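Local coordinates for F-actin-capping protein subunit alpha (Plasmodium berghei, PDB 7A0H) that probably caps the fast-growing barbed ends of actin filaments, blocking subunit exchange there without severing them, and assembles as an asymmetric homodimer, at residues L5-L16 against I40-I49. Residues are numbered along the deposited sequence; the frame is centred on the assembly and turned at random.
Sequences LNEKKKFIRHVL and IIQNFIEDII
F44 reaches from helix 39-55 to helix 3-18, where the aliphatic chain of K9 lies across one face of its ring. This is a CH-pi contact: K9 CG stands 3.8 Å from the F44 ring centroid and only 9° off the ring normal. With its CG anti to the backbone N, F44 projects toward the neighbouring helix, and its in-plane edge meets I12 CG2, 3.8 Å from F44 CE2. R13, bent at chi3, brings its guanidinium back to the partner helix; F44 lies over one face of this group, the two planes 42° apart, while I48 CG1 approaches its edge, 3.6 Å from R13 NH2.

The remaining contacts are aliphatic. Near the N-terminal ends L5 CD1 fits against the CG2 methyls of both I40 and I41; in the buried middle I12 CD1 meets I41 CD1 at 4.0 Å, and nearer the C-terminal ends L16 CD1 touches I48 CG2 at 3.9 Å. L16 and I41 also touch helix 21-35, whereas F11 and H14 pack on the second subunit. No hydrogen bond joins the segments, whose axes approach to 11.0 Å and cross at -33°. Such side-chain packing between roughly parallel first and third helices is characteristic of the N-terminal three-helix bundle of capping protein subunits.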
# COMPACT_ATOMS: atom_id res chain seq x y z
N LEU A 5 15.20 -23.66 2.21
CA LEU A 5 13.93 -23.67 2.92
C LEU A 5 13.75 -22.40 3.73
O LEU A 5 12.68 -21.79 3.71
CB LEU A 5 13.84 -24.88 3.86
CG LEU A 5 12.66 -24.89 4.85
CD1 LEU A 5 11.39 -25.37 4.15
CD2 LEU A 5 12.93 -25.72 6.10
N ASN A 6 14.81 -21.92 4.36
CA ASN A 6 14.69 -20.67 5.10
C ASN A 6 14.59 -19.48 4.17
O ASN A 6 13.86 -18.53 4.47
CB ASN A 6 15.85 -20.58 6.08
CG ASN A 6 15.86 -21.74 7.07
OD1 ASN A 6 14.80 -22.13 7.59
ND2 ASN A 6 17.03 -22.32 7.30
N GLU A 7 15.27 -19.51 3.03
CA GLU A 7 15.13 -18.39 2.11
C GLU A 7 13.77 -18.39 1.42
O GLU A 7 13.24 -17.32 1.12
CB GLU A 7 16.29 -18.39 1.09
CG GLU A 7 17.70 -18.21 1.72
CD GLU A 7 17.87 -16.90 2.50
OE1 GLU A 7 17.53 -15.82 1.97
OE2 GLU A 7 18.34 -16.95 3.66
N LYS A 8 13.19 -19.57 1.17
CA LYS A 8 11.84 -19.63 0.61
C LYS A 8 10.82 -19.07 1.59
O LYS A 8 9.78 -18.54 1.19
CB LYS A 8 11.44 -21.07 0.25
CG LYS A 8 12.26 -21.81 -0.83
CD LYS A 8 11.72 -23.26 -1.10
CE LYS A 8 12.53 -24.07 -2.14
NZ LYS A 8 11.97 -25.44 -2.38
N LYS A 9 11.11 -19.21 2.89
CA LYS A 9 10.24 -18.74 3.95
C LYS A 9 10.35 -17.24 4.06
O LYS A 9 9.35 -16.53 4.25
CB LYS A 9 10.64 -19.39 5.27
CG LYS A 9 10.28 -20.87 5.38
CD LYS A 9 10.45 -21.38 6.81
CE LYS A 9 10.00 -22.83 6.94
NZ LYS A 9 10.10 -23.30 8.33
N LYS A 10 11.60 -16.75 3.98
CA LYS A 10 11.83 -15.32 4.05
C LYS A 10 11.09 -14.64 2.92
O LYS A 10 10.54 -13.56 3.11
CB LYS A 10 13.31 -15.02 3.96
CG LYS A 10 14.09 -15.57 5.13
CD LYS A 10 15.55 -15.26 5.01
CE LYS A 10 16.31 -15.87 6.17
NZ LYS A 10 17.79 -15.72 6.00
N PHE A 11 11.01 -15.30 1.77
CA PHE A 11 10.34 -14.70 0.64
C PHE A 11 8.83 -14.78 0.76
O PHE A 11 8.14 -13.79 0.49
CB PHE A 11 10.79 -15.40 -0.65
CG PHE A 11 10.08 -14.94 -1.86
CD1 PHE A 11 10.32 -13.70 -2.39
CD2 PHE A 11 9.17 -15.76 -2.48
CE1 PHE A 11 9.66 -13.29 -3.50
CE2 PHE A 11 8.51 -15.34 -3.59
CZ PHE A 11 8.76 -14.11 -4.11
N ILE A 12 8.31 -15.93 1.22
CA ILE A 12 6.87 -16.09 1.41
C ILE A 12 6.36 -15.11 2.45
O ILE A 12 5.27 -14.54 2.33
CB ILE A 12 6.55 -17.55 1.79
CG1 ILE A 12 6.60 -18.45 0.56
CG2 ILE A 12 5.18 -17.60 2.46
CD1 ILE A 12 6.58 -19.92 0.85
N ARG A 13 7.14 -14.92 3.50
CA ARG A 13 6.81 -13.93 4.53
C ARG A 13 6.84 -12.53 3.97
O ARG A 13 5.92 -11.74 4.18
CB ARG A 13 7.77 -14.10 5.70
CG ARG A 13 7.57 -13.18 6.85
CD ARG A 13 8.16 -13.76 8.09
NE ARG A 13 7.26 -14.76 8.65
CZ ARG A 13 7.60 -15.67 9.55
NH1 ARG A 13 8.85 -15.72 9.98
NH2 ARG A 13 6.69 -16.52 10.00
N HIS A 14 7.88 -12.19 3.22
CA HIS A 14 7.96 -10.83 2.70
C HIS A 14 6.81 -10.51 1.77
O HIS A 14 6.24 -9.42 1.84
CB HIS A 14 9.30 -10.63 2.00
CG HIS A 14 9.55 -9.22 1.57
ND1 HIS A 14 9.86 -8.89 0.27
CD2 HIS A 14 9.49 -8.05 2.25
CE1 HIS A 14 10.01 -7.58 0.17
NE2 HIS A 14 9.79 -7.05 1.36
N VAL A 15 6.40 -11.45 0.93
CA VAL A 15 5.32 -11.15 -0.01
C VAL A 15 3.98 -11.06 0.69
O VAL A 15 3.15 -10.23 0.35
CB VAL A 15 5.28 -12.17 -1.17
CG1 VAL A 15 6.51 -11.99 -2.05
CG2 VAL A 15 5.17 -13.58 -0.65
N LEU A 16 3.73 -11.93 1.65
CA LEU A 16 2.44 -11.85 2.35
C LEU A 16 2.41 -10.69 3.32
O LEU A 16 1.34 -10.18 3.64
CB LEU A 16 2.13 -13.16 3.08
CG LEU A 16 2.17 -14.46 2.27
CD1 LEU A 16 1.69 -15.64 3.06
CD2 LEU A 16 1.30 -14.37 1.03
N ILE A 40 5.84 -28.74 4.45
CA ILE A 40 6.38 -27.82 5.44
C ILE A 40 5.96 -26.40 5.12
O ILE A 40 5.59 -25.61 6.02
CB ILE A 40 7.92 -27.92 5.51
CG1 ILE A 40 8.31 -29.24 6.16
CG2 ILE A 40 8.49 -26.70 6.25
CD1 ILE A 40 9.79 -29.50 6.22
N ILE A 41 5.99 -26.05 3.84
CA ILE A 41 5.64 -24.68 3.50
C ILE A 41 4.14 -24.52 3.33
O ILE A 41 3.66 -23.40 3.40
CB ILE A 41 6.41 -24.20 2.25
CG1 ILE A 41 5.75 -24.61 0.95
CG2 ILE A 41 7.87 -24.64 2.34
CD1 ILE A 41 4.89 -23.52 0.38
N GLN A 42 3.40 -25.61 3.15
CA GLN A 42 1.95 -25.50 3.25
C GLN A 42 1.57 -25.14 4.67
O GLN A 42 0.75 -24.27 4.88
CB GLN A 42 1.31 -26.81 2.80
CG GLN A 42 1.45 -26.92 1.29
CD GLN A 42 0.18 -26.61 0.55
OE1 GLN A 42 -0.87 -26.32 1.17
NE2 GLN A 42 0.26 -26.60 -0.78
N ASN A 43 2.25 -25.73 5.64
CA ASN A 43 1.99 -25.49 7.05
C ASN A 43 2.56 -24.17 7.55
O ASN A 43 1.92 -23.50 8.37
CB ASN A 43 2.55 -26.67 7.85
CG ASN A 43 1.74 -27.94 7.63
OD1 ASN A 43 0.53 -27.89 7.36
ND2 ASN A 43 2.42 -29.09 7.67
N PHE A 44 3.75 -23.80 7.09
CA PHE A 44 4.30 -22.48 7.30
C PHE A 44 3.32 -21.43 6.80
O PHE A 44 3.01 -20.48 7.51
CB PHE A 44 5.62 -22.35 6.55
CG PHE A 44 6.27 -21.01 6.64
CD1 PHE A 44 7.02 -20.65 7.74
CD2 PHE A 44 6.19 -20.13 5.57
CE1 PHE A 44 7.64 -19.42 7.79
CE2 PHE A 44 6.80 -18.91 5.63
CZ PHE A 44 7.53 -18.56 6.74
N ILE A 45 2.75 -21.65 5.63
CA ILE A 45 1.81 -20.68 5.10
C ILE A 45 0.58 -20.67 5.98
O ILE A 45 0.05 -19.61 6.31
CB ILE A 45 1.48 -20.99 3.64
CG1 ILE A 45 2.67 -20.73 2.72
CG2 ILE A 45 0.34 -20.08 3.12
CD1 ILE A 45 2.42 -21.23 1.25
N GLU A 46 0.08 -21.85 6.36
CA GLU A 46 -1.10 -21.89 7.22
C GLU A 46 -0.85 -21.15 8.54
O GLU A 46 -1.72 -20.42 9.00
CB GLU A 46 -1.54 -23.33 7.49
CG GLU A 46 -2.96 -23.36 8.22
CD GLU A 46 -2.90 -23.18 9.73
OE1 GLU A 46 -1.80 -23.38 10.31
OE2 GLU A 46 -3.95 -22.89 10.37
N ASP A 47 0.33 -21.30 9.15
CA ASP A 47 0.62 -20.57 10.38
C ASP A 47 0.61 -19.07 10.16
O ASP A 47 -0.06 -18.33 10.88
CB ASP A 47 1.94 -21.05 10.98
CG ASP A 47 1.74 -22.34 11.74
OD1 ASP A 47 0.71 -22.41 12.47
OD2 ASP A 47 2.52 -23.31 11.58
N ILE A 48 1.31 -18.62 9.14
CA ILE A 48 1.36 -17.19 8.87
C ILE A 48 -0.05 -16.63 8.64
O ILE A 48 -0.36 -15.50 9.04
CB ILE A 48 2.25 -16.92 7.65
CG1 ILE A 48 3.69 -16.85 8.09
CG2 ILE A 48 1.79 -15.66 6.97
CD1 ILE A 48 4.62 -16.72 6.90
N ILE A 49 -0.90 -17.38 7.97
CA ILE A 49 -2.21 -16.83 7.69
C ILE A 49 -3.07 -16.85 8.96
O ILE A 49 -3.87 -15.94 9.21
CB ILE A 49 -2.84 -17.59 6.53
CG1 ILE A 49 -2.09 -17.24 5.24
CG2 ILE A 49 -4.25 -17.23 6.30
CD1 ILE A 49 -2.27 -15.76 4.82